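Malonyl CoA reductase (malonate semialdehyde-forming) (Sulfolobus tokodaii, PDB 2EP5) probably catalyses the NADPH-dependent reduction of malonyl-CoA to malonate semialdehyde, as a member of the aspartate-semialdehyde dehydrogenase family. Local coordinates at residues L85-A90 / N107-R112; S8-T13 / V81-P86; P115-I120 / G143-N148. All coordinates share one frame; numbering follows the deposited sequence.

Contact 1 (L85-A90 / N107-R112)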
loop_
_atom_site.group_PDB
_atom_site.type_symbol
_atom_site.label_atom_id
_atom_site.label_comp_id
_atom_site.label_asym_id
_atom_site.label_seq_id
_atom_site.Cartn_x
_atom_site.Cartn_y
_atom_site.Cartn_z
ATOM N N LEU A 85 28.039 -2.247 9.338
ATOM C CA LEU A 85 28.167 -0.797 9.210
ATOM C C LEU A 85 27.684 -0.274 7.861
ATOM O O LEU A 85 27.715 -0.985 6.849
ATOM C CB LEU A 85 29.627 -0.387 9.380
ATOM C CG LEU A 85 30.282 -0.572 10.742
ATOM C CD1 LEU A 85 31.809 -0.552 10.572
ATOM C CD2 LEU A 85 29.808 0.522 11.701
ATOM N N PRO A 86 27.208 0.977 7.829
ATOM C CA PRO A 86 26.765 1.466 6.520
ATOM C C PRO A 86 27.987 1.614 5.597
ATOM O O PRO A 86 29.106 1.874 6.054
ATOM C CB PRO A 86 26.073 2.798 6.849
ATOM C CG PRO A 86 26.629 3.195 8.196
ATOM C CD PRO A 86 26.778 1.876 8.917
ATOM N N ASN A 87 27.758 1.423 4.304
ATOM C CA ASN A 87 28.807 1.498 3.296
ATOM C C ASN A 87 29.707 2.734 3.378
ATOM O O ASN A 87 30.921 2.630 3.203
ATOM C CB ASN A 87 28.179 1.397 1.894
ATOM C CG ASN A 87 27.580 0.021 1.613
ATOM O OD1 ASN A 87 26.748 -0.144 0.709
ATOM N ND2 ASN A 87 28.013 -0.975 2.377
ATOM N N GLU A 88 29.127 3.895 3.654
ATOM C CA GLU A 88 29.908 5.134 3.721
ATOM C C GLU A 88 30.771 5.311 4.973
ATOM O O GLU A 88 31.498 6.297 5.084
ATOM C CB GLU A 88 28.989 6.351 3.587
ATOM C CG GLU A 88 27.586 6.026 3.113
ATOM C CD GLU A 88 26.809 5.185 4.116
ATOM O OE1 GLU A 88 26.601 5.648 5.265
ATOM O OE2 GLU A 88 26.409 4.059 3.749
ATOM N N LEU A 89 30.709 4.372 5.911
ATOM C CA LEU A 89 31.509 4.496 7.133
ATOM C C LEU A 89 32.418 3.302 7.375
ATOM O O LEU A 89 33.371 3.383 8.143
ATOM C CB LEU A 89 30.592 4.658 8.350
ATOM C CG LEU A 89 29.599 5.821 8.335
ATOM C CD1 LEU A 89 28.667 5.737 9.545
ATOM C CD2 LEU A 89 30.366 7.133 8.334
ATOM N N ALA A 90 32.121 2.195 6.710
ATOM C CA ALA A 90 32.870 0.965 6.892
ATOM C C ALA A 90 34.360 0.944 6.558
ATOM O O ALA A 90 35.131 0.322 7.282
ATOM C CB ALA A 90 32.166 -0.170 6.139
ATOM N N ASN A 107 29.622 -7.174 5.866
ATOM C CA ASN A 107 28.751 -7.209 4.702
ATOM C C ASN A 107 28.608 -5.829 4.065
ATOM O O ASN A 107 27.761 -5.618 3.204
ATOM C CB ASN A 107 27.373 -7.847 5.019
ATOM C CG ASN A 107 26.665 -7.231 6.233
ATOM O OD1 ASN A 107 26.147 -7.960 7.087
ATOM N ND2 ASN A 107 26.614 -5.906 6.302
ATOM N N ALA A 108 29.453 -4.892 4.484
ATOM C CA ALA A 108 29.451 -3.540 3.916
ATOM C C ALA A 108 30.284 -3.586 2.635
ATOM O O ALA A 108 31.235 -4.355 2.538
ATOM C CB ALA A 108 30.054 -2.548 4.897
ATOM N N SER A 109 29.934 -2.746 1.668
ATOM C CA SER A 109 30.602 -2.710 0.360
ATOM C C SER A 109 32.118 -2.454 0.228
ATOM O O SER A 109 32.768 -3.049 -0.633
ATOM C CB SER A 109 29.857 -1.729 -0.543
ATOM O OG SER A 109 29.896 -0.435 0.010
ATOM N N PRO A 110 32.701 -1.567 1.052
ATOM C CA PRO A 110 34.146 -1.324 0.916
ATOM C C PRO A 110 35.017 -2.590 0.920
ATOM O O PRO A 110 34.822 -3.485 1.744
ATOM C CB PRO A 110 34.450 -0.406 2.098
ATOM C CG PRO A 110 33.172 0.384 2.230
ATOM C CD PRO A 110 32.122 -0.702 2.094
ATOM N N PHE A 111 35.956 -2.659 -0.023
ATOM C CA PHE A 111 36.872 -3.791 -0.149
ATOM C C PHE A 111 36.296 -5.051 -0.798
ATOM O O PHE A 111 37.048 -5.969 -1.128
ATOM C CB PHE A 111 37.439 -4.180 1.221
ATOM C CG PHE A 111 38.348 -3.151 1.822
ATOM C CD1 PHE A 111 39.579 -2.862 1.235
ATOM C CD2 PHE A 111 37.976 -2.468 2.980
ATOM C CE1 PHE A 111 40.430 -1.906 1.792
ATOM C CE2 PHE A 111 38.815 -1.512 3.546
ATOM C CZ PHE A 111 40.049 -1.229 2.947
ATOM N N ARG A 112 34.980 -5.111 -0.987
ATOM C CA ARG A 112 34.374 -6.311 -1.569
ATOM C C ARG A 112 35.064 -6.796 -2.835
ATOM O O ARG A 112 35.143 -8.001 -3.085
ATOM C CB ARG A 112 32.899 -6.082 -1.883
ATOM C CG ARG A 112 31.959 -6.262 -0.718
ATOM C CD ARG A 112 30.535 -6.105 -1.229
ATOM N NE ARG A 112 29.542 -5.914 -0.180
ATOM C CZ ARG A 112 28.416 -5.236 -0.371
ATOM N NH1 ARG A 112 28.169 -4.695 -1.560
ATOM N NH2 ARG A 112 27.539 -5.097 0.614
#
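A90 and A108 meet methyl to methyl, CB to CB at 3.4 Å, and A108 CB lies equally near the carbonyl oxygen of L85. Beside them the ring of P110 backs onto the start of the helix, with P110 CG 3.3 Å from N87 O and A90 CB a little farther off. The side chain of N87 joins in next to them: its CG stands beside its own backbone N, anti to the carbonyl carbon (chi1 -68°), which lays the amide against S109, one end by the backbone N and the hydroxyl. With an alanine here, a gap would probably open over S109, and its N and OG would lose the polar group they face. All this is Rossmann-domain architecture: the loop after strand 103-106 packs on the first turn of helix 87-99, where P86 O accepts from both L89 N and A90 N. N87 lies about 9 Å, side chain to side chain, from C151, the predicted acyl-thioester residue. On the loop side, P110 and F111 occupy the corners of a type II turn that S109 O closes with R112 N. R112 then doubles back along the turn. Its CB passes 3.3 Å from S109 O, CG touches L119, and CD leads on to a guanidinium, one face of which is covered by S109 CA, 3.3 Å from the plane. NE makes a weak hydrogen bond to N148 O and NH1 a salt bridge to E211. The remaining nitrogen, R112 NH2, gives a 2.7 Å hydrogen bond to N107 O, which lies in the guanidinium plane although the donor sits 36° above the carbonyl plane.

Contact 2 (S8-T13 / V81-P86)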
loop_
_atom_site.group_PDB
_atom_site.type_symbol
_atom_site.label_atom_id
_atom_site.label_comp_id
_atom_site.label_asym_id
_atom_site.label_seq_id
_atom_site.Cartn_x
_atom_site.Cartn_y
_atom_site.Cartn_z
ATOM N N SER A 8 31.765 -9.597 18.280
ATOM C CA SER A 8 31.238 -8.259 18.509
ATOM C C SER A 8 30.506 -7.892 17.219
ATOM O O SER A 8 30.733 -8.512 16.183
ATOM C CB SER A 8 32.365 -7.265 18.784
ATOM O OG SER A 8 33.121 -7.012 17.623
ATOM N N LEU A 9 29.631 -6.895 17.280
ATOM C CA LEU A 9 28.866 -6.490 16.106
ATOM C C LEU A 9 28.872 -4.982 15.860
ATOM O O LEU A 9 28.419 -4.207 16.707
ATOM C CB LEU A 9 27.422 -6.980 16.240
ATOM C CG LEU A 9 26.445 -6.644 15.103
ATOM C CD1 LEU A 9 26.888 -7.330 13.812
ATOM C CD2 LEU A 9 25.031 -7.084 15.489
ATOM N N LEU A 10 29.397 -4.579 14.703
ATOM C CA LEU A 10 29.442 -3.172 14.306
ATOM C C LEU A 10 28.150 -2.841 13.548
ATOM O O LEU A 10 27.660 -3.655 12.771
ATOM C CB LEU A 10 30.656 -2.913 13.410
ATOM C CG LEU A 10 32.022 -2.596 14.051
ATOM C CD1 LEU A 10 32.276 -3.450 15.291
ATOM C CD2 LEU A 10 33.101 -2.817 13.014
ATOM N N GLY A 11 27.602 -1.650 13.775
ATOM C CA GLY A 11 26.365 -1.279 13.114
ATOM C C GLY A 11 25.288 -2.285 13.486
ATOM O O GLY A 11 24.710 -2.940 12.619
ATOM N N SER A 12 25.028 -2.404 14.787
ATOM C CA SER A 12 24.051 -3.344 15.327
ATOM C C SER A 12 22.655 -2.750 15.463
ATOM O O SER A 12 21.703 -3.453 15.788
ATOM C CB SER A 12 24.508 -3.819 16.706
ATOM O OG SER A 12 24.557 -2.733 17.622
ATOM N N THR A 13 22.548 -1.455 15.207
ATOM C CA THR A 13 21.291 -0.723 15.328
ATOM C C THR A 13 20.387 -0.752 14.092
ATOM O O THR A 13 19.165 -0.643 14.211
ATOM C CB THR A 13 21.605 0.739 15.734
ATOM O OG1 THR A 13 21.813 0.795 17.150
ATOM C CG2 THR A 13 20.505 1.678 15.338
ATOM N N VAL A 81 35.222 -9.938 14.771
ATOM C CA VAL A 81 34.385 -8.756 14.702
ATOM C C VAL A 81 33.516 -8.870 13.463
ATOM O O VAL A 81 34.028 -9.048 12.356
ATOM C CB VAL A 81 35.213 -7.477 14.585
ATOM C CG1 VAL A 81 34.290 -6.270 14.579
ATOM C CG2 VAL A 81 36.197 -7.386 15.734
ATOM N N LEU A 82 32.202 -8.803 13.658
ATOM C CA LEU A 82 31.261 -8.868 12.547
ATOM C C LEU A 82 30.835 -7.430 12.286
ATOM O O LEU A 82 30.751 -6.630 13.214
ATOM C CB LEU A 82 30.046 -9.721 12.913
ATOM C CG LEU A 82 30.315 -11.096 13.527
ATOM C CD1 LEU A 82 29.015 -11.869 13.526
ATOM C CD2 LEU A 82 31.374 -11.856 12.746
ATOM N N SER A 83 30.563 -7.098 11.031
ATOM C CA SER A 83 30.194 -5.733 10.692
ATOM C C SER A 83 28.997 -5.590 9.767
ATOM O O SER A 83 28.892 -6.270 8.740
ATOM C CB SER A 83 31.396 -5.019 10.065
ATOM O OG SER A 83 31.094 -3.661 9.788
ATOM N N ALA A 84 28.102 -4.685 10.148
ATOM C CA ALA A 84 26.910 -4.383 9.372
ATOM C C ALA A 84 26.870 -2.870 9.218
ATOM O O ALA A 84 25.815 -2.283 9.006
ATOM C CB ALA A 84 25.667 -4.871 10.095
ATOM N N LEU A 85 28.039 -2.247 9.338
ATOM C CA LEU A 85 28.167 -0.797 9.210
ATOM C C LEU A 85 27.684 -0.274 7.861
ATOM O O LEU A 85 27.715 -0.985 6.849
ATOM C CB LEU A 85 29.627 -0.387 9.380
ATOM C CG LEU A 85 30.282 -0.572 10.742
ATOM C CD1 LEU A 85 31.809 -0.552 10.572
ATOM C CD2 LEU A 85 29.808 0.522 11.701
ATOM N N PRO A 86 27.208 0.977 7.829
ATOM C CA PRO A 86 26.765 1.466 6.520
ATOM C C PRO A 86 27.987 1.614 5.597
ATOM O O PRO A 86 29.106 1.874 6.054
ATOM C CB PRO A 86 26.073 2.798 6.849
ATOM C CG PRO A 86 26.629 3.195 8.196
ATOM C CD PRO A 86 26.778 1.876 8.917
#
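S8 and L10 pair with the strand beside them through three backbone hydrogen bonds in parallel register. S8 O takes L82 N at 2.9 Å, L82 O takes L10 N with a nearly straight N-H (168°), and L10 O takes A84 N. In the last of these the donor stands 39° above the carbonyl plane, where both chains are leaving the sheet. L82 O also receives a CA-H...O contact from L9. The N and O of L9 turn the other way, to K34 and S36, so the middle residue is satisfied by the opposite neighbour in the sheet. Among the side chains, S83 OG is well used: it bonds to E94 OE2 and accepts a weak, 3.4 Å bond from L85 N. S8 OG fares worse. Buried against the methyls of V81, with CG1 3.3 Å away, it has no polar partner anywhere in the model. L10 points to the same face. Its CD1 meets V81 CG1 at 3.5 Å, its CB lies on L85 CG, and its CD2 approaches L85 CD1; a chi1 of -86° sets CG beside the backbone N and lets the two methyls divide between V81 and L85. G11 follows with a positive phi, and a CB there would clash with A84 O and L85 N, about 2.9 Å from each. This sharp turn off the first strand into a glycine-rich loop is characteristic of dinucleotide-binding Rossmann domains and consistent with NADP binding. Strand 5-10 lies between strands 30-36 and 80-83. On one face of the sheet L9 and L82 pack on M20 of helix 15-24; on the other, L10 and L85 pack on I93 of helix 87-99.

Contact 3 (P115-I120 / G143-N148)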
loop_
_atom_site.group_PDB
_atom_site.type_symbol
_atom_site.label_atom_id
_atom_site.label_comp_id
_atom_site.label_asym_id
_atom_site.label_seq_id
_atom_site.Cartn_x
_atom_site.Cartn_y
_atom_site.Cartn_z
ATOM N N PRO A 115 41.167 -7.645 -4.666
ATOM C CA PRO A 115 41.759 -8.910 -5.123
ATOM C C PRO A 115 42.339 -9.797 -4.024
ATOM O O PRO A 115 42.492 -11.001 -4.219
ATOM C CB PRO A 115 42.840 -8.458 -6.101
ATOM C CG PRO A 115 42.299 -7.173 -6.637
ATOM C CD PRO A 115 41.747 -6.508 -5.405
ATOM N N ASP A 116 42.671 -9.207 -2.877
ATOM C CA ASP A 116 43.231 -9.981 -1.771
ATOM C C ASP A 116 42.197 -10.272 -0.691
ATOM O O ASP A 116 42.498 -10.922 0.314
ATOM C CB ASP A 116 44.410 -9.239 -1.140
ATOM C CG ASP A 116 45.489 -8.906 -2.145
ATOM O OD1 ASP A 116 45.846 -9.793 -2.951
ATOM O OD2 ASP A 116 45.980 -7.759 -2.121
ATOM N N VAL A 117 40.976 -9.792 -0.898
ATOM C CA VAL A 117 39.919 -9.996 0.076
ATOM C C VAL A 117 38.849 -10.928 -0.477
ATOM O O VAL A 117 38.281 -10.681 -1.541
ATOM C CB VAL A 117 39.284 -8.651 0.470
ATOM C CG1 VAL A 117 38.237 -8.856 1.542
ATOM C CG2 VAL A 117 40.371 -7.696 0.950
ATOM N N PRO A 118 38.563 -12.021 0.242
ATOM C CA PRO A 118 37.544 -12.972 -0.219
ATOM C C PRO A 118 36.139 -12.373 -0.097
ATOM O O PRO A 118 35.826 -11.723 0.903
ATOM C CB PRO A 118 37.720 -14.165 0.725
ATOM C CG PRO A 118 39.079 -13.938 1.384
ATOM C CD PRO A 118 39.153 -12.455 1.516
ATOM N N LEU A 119 35.315 -12.566 -1.127
ATOM C CA LEU A 119 33.925 -12.090 -1.119
ATOM C C LEU A 119 33.148 -13.392 -1.005
ATOM O O LEU A 119 33.024 -14.143 -1.971
ATOM C CB LEU A 119 33.582 -11.365 -2.421
ATOM C CG LEU A 119 32.231 -10.641 -2.464
ATOM C CD1 LEU A 119 32.118 -9.658 -1.296
ATOM C CD2 LEU A 119 32.095 -9.917 -3.793
ATOM N N ILE A 120 32.628 -13.662 0.185
ATOM C CA ILE A 120 31.954 -14.923 0.420
ATOM C C ILE A 120 30.443 -15.033 0.487
ATOM O O ILE A 120 29.751 -14.196 1.060
ATOM C CB ILE A 120 32.495 -15.591 1.712
ATOM C CG1 ILE A 120 34.023 -15.705 1.646
ATOM C CG2 ILE A 120 31.884 -16.985 1.884
ATOM C CD1 ILE A 120 34.531 -16.509 0.466
ATOM N N GLY A 143 45.889 -8.108 10.739
ATOM C CA GLY A 143 44.578 -8.719 10.857
ATOM C C GLY A 143 44.079 -9.479 9.643
ATOM O O GLY A 143 44.832 -9.758 8.712
ATOM N N ILE A 144 42.791 -9.809 9.671
ATOM C CA ILE A 144 42.129 -10.551 8.608
ATOM C C ILE A 144 40.819 -9.867 8.209
ATOM O O ILE A 144 40.046 -9.443 9.067
ATOM C CB ILE A 144 41.797 -11.990 9.072
ATOM C CG1 ILE A 144 43.084 -12.802 9.241
ATOM C CG2 ILE A 144 40.836 -12.649 8.097
ATOM C CD1 ILE A 144 43.932 -12.916 7.974
ATOM N N LEU A 145 40.573 -9.757 6.908
ATOM C CA LEU A 145 39.346 -9.144 6.416
ATOM C C LEU A 145 38.650 -10.044 5.403
ATOM O O LEU A 145 39.267 -10.523 4.439
ATOM C CB LEU A 145 39.628 -7.784 5.773
ATOM C CG LEU A 145 38.377 -7.068 5.252
ATOM C CD1 LEU A 145 37.432 -6.799 6.403
ATOM C CD2 LEU A 145 38.752 -5.764 4.583
ATOM N N VAL A 146 37.361 -10.284 5.642
ATOM C CA VAL A 146 36.534 -11.108 4.763
ATOM C C VAL A 146 35.283 -10.296 4.438
ATOM O O VAL A 146 34.766 -9.564 5.283
ATOM C CB VAL A 146 36.121 -12.444 5.442
ATOM C CG1 VAL A 146 35.241 -13.261 4.496
ATOM C CG2 VAL A 146 37.370 -13.249 5.825
ATOM N N LYS A 147 34.797 -10.410 3.214
ATOM C CA LYS A 147 33.624 -9.651 2.835
ATOM C C LYS A 147 32.480 -10.502 2.327
ATOM O O LYS A 147 32.668 -11.638 1.895
ATOM C CB LYS A 147 34.009 -8.610 1.785
ATOM C CG LYS A 147 34.718 -7.389 2.359
ATOM C CD LYS A 147 33.732 -6.501 3.119
ATOM C CE LYS A 147 34.434 -5.372 3.844
ATOM N NZ LYS A 147 33.484 -4.307 4.260
ATOM N N ASN A 148 31.281 -9.945 2.414
ATOM C CA ASN A 148 30.074 -10.601 1.937
ATOM C C ASN A 148 29.534 -9.671 0.861
ATOM O O ASN A 148 29.670 -8.450 0.957
ATOM C CB ASN A 148 29.068 -10.769 3.075
ATOM C CG ASN A 148 29.517 -11.798 4.086
ATOM O OD1 ASN A 148 29.700 -11.498 5.266
ATOM N ND2 ASN A 148 29.706 -13.026 3.625
#
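The side-chain amide of N148 is held at its edge: ND2 donates to I120 O at 2.8 Å, the acceptor only 6° out of the amide plane, and also reaches T340 OG1, while OD1 is taken up by T337 OG1. With both ends engaged, the amide can hardly turn over. A second flat group, the backbone carbonyl of N148, has L119 CD1 over one face, 3.4 Å from N148 C. Between the chains K147 N gives a hydrogen bond to P118 O, nearly along the C=O axis, and I120 N returns one to K147 O, so that L119 and K147 form a single backbone bridge. Apolar contacts flank it. V117 CG1, anti to its own N (chi1 -177°), drops onto L145 O and K147 CG, and I120 CG1 meets V146 CG1 at 3.9 Å from across. K147, bent at chi2 (-73°), leads its NZ away from this loop to a salt bridge with E94 and hydrogen bonds to S106 OG and A108 O, which together should compensate its buried charge. Strand 144-147 is the outermost strand on this side of the parallel Rossmann sheet; the irregular segment 115-120 covers its outer edge with a single bridge, and the strand itself runs on through N148 to C151, the predicted acyl-thioester residue.

Overall arrangement
Contacts 2 and 3 reach the same parallel Rossmann sheet, one at the central strands 5-10 and 80-83, the other at the edge strand 144-147; contact 1 lies between them, where the loop after strand 103-106 meets helix 87-99. Centres of contacts 1 and 2 are 10 Å apart, those of 1 and 3 12 Å, and those of 2 and 3 16 Å with no touch. Contact 1 shares L85 and P86 with contact 2, where strand 80-83 runs into helix 87-99, and its N107 N probably bonds to S83 O. It also touches contact 3, which follows both along the chain. Contact 1 thus links the probable nucleotide-binding strands to the strand that leads to the predicted catalytic C151.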